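Local coordinates for protein cysteine synthase 3 (Entamoeba histolytica, PDB 6KR5) that probably catalyses the last step of cysteine synthesis, using pyridoxal phosphate to replace the acetoxy group of O-acetylserine with sulfide, at residues E83-N88 and V104-P109. Residues are numbered along the deposited sequence; the frame is centred on the assembly and turned at random. Where two conformers were deposited one is given.
Sequences EATSGN and VNIVMP. With PLP (pyridoxal-5'-phosphate), chain D.
Just past its strand, Thr85 lays its methyl at a slant across that of Ile106, on the Ile106 side of the sheet, CG2 of Thr85 3.8 Å from CG2 of Ile106. Threonine suits the spot because its two branches divide the work: the methyl packs on the branched isoleucine, while OG1, anti to the backbone N (chi1 174°), turns to the chain ahead and accepts Gly87 N in an ST turn. The strands are joined by backbone bonds, Val107 N giving to Glu83 O (2.9 Å) and Thr85 N to Val107 O. Glu83 bends its carboxylate back from Ile106, OE1 taking Ala84 N on its anti lone pair and OE2 taking Gln159 N, which gives both oxygens of this buried acid a partner. On the other face, small Ala84 lies beside Val107 (CB to CB 4.4 Å), and both pack under Tyr143 of helix 135-149. Where the strands part, one of two conformers of Met108 bends at chi3 (-49°) round one of two of Ser86, whose OG then touches Met108 CB and Pro109 CD. A water hydrogen-bonded to that OG and donating to Val107 O links the two segments. Beyond Gly87, Asn88 donates through ND2 to PLP O3 (2.9 Å) while OD1 accepts from Arg312; an amide suits because it does both, which fixes how it is turned. Strand 80-84, helix 88-100 and strand 104-109 form a beta-alpha-beta crossover of the parallel sheet, and the segment following the first strand brings Asn88 to the cofactor, as in the fold-type II PLP enzymes to which cysteine synthases belong.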
ATOM      1  N   GLU B  83     -23.408   2.744   4.206  1.00 20.56           N
ATOM      2  CA  GLU B  83     -22.771   2.434   5.475  1.00 18.59           C
ATOM      3  C   GLU B  83     -22.442   3.742   6.178  1.00 21.01           C
ATOM      4  O   GLU B  83     -22.226   4.766   5.530  1.00 20.42           O
ATOM      5  CB  GLU B  83     -21.520   1.571   5.284  1.00 19.23           C
ATOM      6  CG  GLU B  83     -20.807   1.177   6.594  1.00 20.71           C
ATOM      7  CD  GLU B  83     -21.683   0.334   7.507  1.00 21.17           C
ATOM      8  OE1 GLU B  83     -22.587   0.898   8.170  1.00 21.10           O
ATOM      9  OE2 GLU B  83     -21.444  -0.888   7.575  1.00 20.75           O
ATOM     10  N   ALA B  84     -22.450   3.708   7.516  1.00 21.20           N
ATOM     11  CA  ALA B  84     -21.999   4.821   8.341  1.00 24.18           C
ATOM     12  C   ALA B  84     -20.595   4.477   8.808  1.00 25.24           C
ATOM     13  O   ALA B  84     -20.414   3.592   9.649  1.00 28.54           O
ATOM     14  CB  ALA B  84     -22.938   5.057   9.524  1.00 23.79           C
ATOM     15  N   THR B  85     -19.599   5.154   8.246  1.00 21.21           N
ATOM     16  CA  THR B  85     -18.217   4.823   8.559  1.00 23.31           C
ATOM     17  C   THR B  85     -17.330   5.984   8.158  1.00 24.91           C
ATOM     18  O   THR B  85     -17.565   6.622   7.135  1.00 22.64           O
ATOM     19  CB  THR B  85     -17.755   3.543   7.834  1.00 23.51           C
ATOM     20  OG1 THR B  85     -16.354   3.340   8.057  1.00 27.67           O
ATOM     21  CG2 THR B  85     -17.987   3.642   6.335  1.00 22.61           C
ATOM     22  N   SER B  86     -16.315   6.245   8.978  0.53 25.20           N
ATOM     23  CA  SER B  86     -15.267   7.204   8.664  0.53 24.42           C
ATOM     24  C   SER B  86     -13.923   6.519   8.443  0.53 28.30           C
ATOM     25  O   SER B  86     -12.908   7.202   8.262  0.53 28.28           O
ATOM     26  CB  SER B  86     -15.160   8.247   9.781  0.53 24.73           C
ATOM     27  OG  SER B  86     -16.409   8.892  10.012  0.53 24.45           O
ATOM     28  N   GLY B  87     -13.896   5.186   8.442  1.00 28.19           N
ATOM     29  CA  GLY B  87     -12.647   4.454   8.380  1.00 27.78           C
ATOM     30  C   GLY B  87     -12.462   3.527   7.199  1.00 24.73           C
ATOM     31  O   GLY B  87     -12.989   3.753   6.107  1.00 24.75           O
ATOM     32  N   ASN B  88     -11.695   2.462   7.413  1.00 21.39           N
ATOM     33  CA  ASN B  88     -11.300   1.608   6.301  1.00 21.37           C
ATOM     34  C   ASN B  88     -12.481   0.876   5.676  1.00 20.00           C
ATOM     35  O   ASN B  88     -12.414   0.506   4.500  1.00 21.85           O
ATOM     36  CB  ASN B  88     -10.245   0.616   6.769  1.00 19.44           C
ATOM     37  CG  ASN B  88      -8.915   1.272   7.011  1.00 21.28           C
ATOM     38  OD1 ASN B  88      -8.545   2.233   6.326  1.00 22.37           O
ATOM     39  ND2 ASN B  88      -8.173   0.756   7.983  1.00 20.38           N
ATOM     40  N   VAL B 104     -22.256   3.659  -3.997  1.00 19.21           N
ATOM     41  CA  VAL B 104     -21.938   3.502  -2.581  1.00 18.34           C
ATOM     42  C   VAL B 104     -22.162   4.840  -1.884  1.00 19.45           C
ATOM     43  O   VAL B 104     -21.572   5.861  -2.270  1.00 22.46           O
ATOM     44  CB  VAL B 104     -20.496   3.006  -2.370  1.00 17.78           C
ATOM     45  CG1 VAL B 104     -20.182   2.897  -0.884  1.00 20.45           C
ATOM     46  CG2 VAL B 104     -20.282   1.663  -3.065  1.00 19.37           C
ATOM     47  N   ASN B 105     -23.017   4.839  -0.862  1.00 19.41           N
ATOM     48  CA  ASN B 105     -23.266   6.003  -0.022  1.00 19.64           C
ATOM     49  C   ASN B 105     -22.581   5.806   1.325  1.00 19.35           C
ATOM     50  O   ASN B 105     -22.826   4.808   1.999  1.00 21.21           O
ATOM     51  CB  ASN B 105     -24.769   6.208   0.187  1.00 19.81           C
ATOM     52  CG  ASN B 105     -25.520   6.366  -1.117  1.00 21.51           C
ATOM     53  OD1 ASN B 105     -25.572   7.456  -1.686  1.00 23.94           O
ATOM     54  ND2 ASN B 105     -26.101   5.271  -1.603  1.00 23.25           N
ATOM     55  N   ILE B 106     -21.722   6.748   1.713  1.00 18.87           N
ATOM     56  CA  ILE B 106     -21.025   6.686   2.996  1.00 17.72           C
ATOM     57  C   ILE B 106     -21.430   7.889   3.830  1.00 18.44           C
ATOM     58  O   ILE B 106     -21.296   9.034   3.380  1.00 20.61           O
ATOM     59  CB  ILE B 106     -19.494   6.665   2.817  1.00 18.71           C
ATOM     60  CG1 ILE B 106     -19.058   5.500   1.921  1.00 19.95           C
ATOM     61  CG2 ILE B 106     -18.798   6.674   4.188  1.00 20.42           C
ATOM     62  CD1 ILE B 106     -19.331   4.131   2.457  1.00 17.66           C
ATOM     63  N   VAL B 107     -21.910   7.631   5.048  1.00 20.48           N
ATOM     64  CA  VAL B 107     -22.342   8.676   5.970  1.00 21.52           C
ATOM     65  C   VAL B 107     -21.249   8.890   7.007  1.00 20.46           C
ATOM     66  O   VAL B 107     -20.808   7.932   7.650  1.00 21.97           O
ATOM     67  CB  VAL B 107     -23.666   8.299   6.655  1.00 22.33           C
ATOM     68  CG1 VAL B 107     -24.199   9.486   7.427  1.00 24.18           C
ATOM     69  CG2 VAL B 107     -24.669   7.803   5.617  1.00 26.22           C
ATOM     70  N   MET B 108     -20.823  10.137   7.182  0.66 24.06           N
ATOM     71  CA  MET B 108     -19.760  10.469   8.126  0.66 24.08           C
ATOM     72  C   MET B 108     -19.878  11.950   8.476  0.66 22.99           C
ATOM     73  O   MET B 108     -20.440  12.728   7.703  0.66 24.10           O
ATOM     74  CB  MET B 108     -18.380  10.173   7.520  0.66 24.44           C
ATOM     75  CG  MET B 108     -18.191  10.845   6.175  0.66 20.49           C
ATOM     76  SD  MET B 108     -16.779  10.195   5.280  0.66 26.80           S
ATOM     77  CE  MET B 108     -15.541  10.266   6.575  0.66 24.57           C
ATOM     78  N   PRO B 109     -19.346  12.358   9.635  1.00 23.88           N
ATOM     79  CA  PRO B 109     -19.329  13.802   9.940  1.00 27.87           C
ATOM     80  C   PRO B 109     -18.393  14.539   8.995  1.00 25.43           C
ATOM     81  O   PRO B 109     -17.354  14.015   8.586  1.00 25.90           O
ATOM     82  CB  PRO B 109     -18.820  13.847  11.389  1.00 28.83           C
ATOM     83  CG  PRO B 109     -18.977  12.453  11.909  1.00 23.84           C
ATOM     84  CD  PRO B 109     -18.783  11.559  10.723  1.00 23.21           C
TER
HETATM   85  N1  PLP D 401      -7.605  -1.970  12.613  1.00 18.00           N
HETATM   86  C2  PLP D 401      -8.016  -1.331  11.476  1.00 18.83           C
HETATM   87  C2A PLP D 401      -7.156  -0.236  10.925  1.00 19.55           C
HETATM   88  C3  PLP D 401      -9.198  -1.706  10.862  1.00 19.99           C
HETATM   89  O3  PLP D 401      -9.591  -1.050   9.730  1.00 21.62           O
HETATM   90  C4  PLP D 401      -9.963  -2.733  11.399  1.00 17.41           C
HETATM   91  C4A PLP D 401     -11.286  -3.086  10.820  1.00 25.85           C
HETATM   92  O4A PLP D 401     -11.727  -2.456   9.851  1.00 25.38           O
HETATM   93  C5  PLP D 401      -9.531  -3.380  12.555  1.00 18.77           C
HETATM   94  C6  PLP D 401      -8.356  -2.984  13.152  1.00 19.71           C
HETATM   95  C5A PLP D 401     -10.335  -4.474  13.222  1.00 19.70           C
HETATM   96  O4P PLP D 401     -10.646  -5.561  12.397  1.00 17.81           O
HETATM   97  P   PLP D 401     -12.070  -6.255  12.635  1.00 18.62           P
HETATM   98  O1P PLP D 401     -12.199  -6.555  14.117  1.00 18.11           O
HETATM   99  O2P PLP D 401     -13.125  -5.274  12.208  1.00 19.28           O
HETATM  100  O3P PLP D 401     -12.081  -7.492  11.811  1.00 17.87           O
HETATM  101  O   HOH W   1     -19.287   7.828  10.078  1.00 30.82           O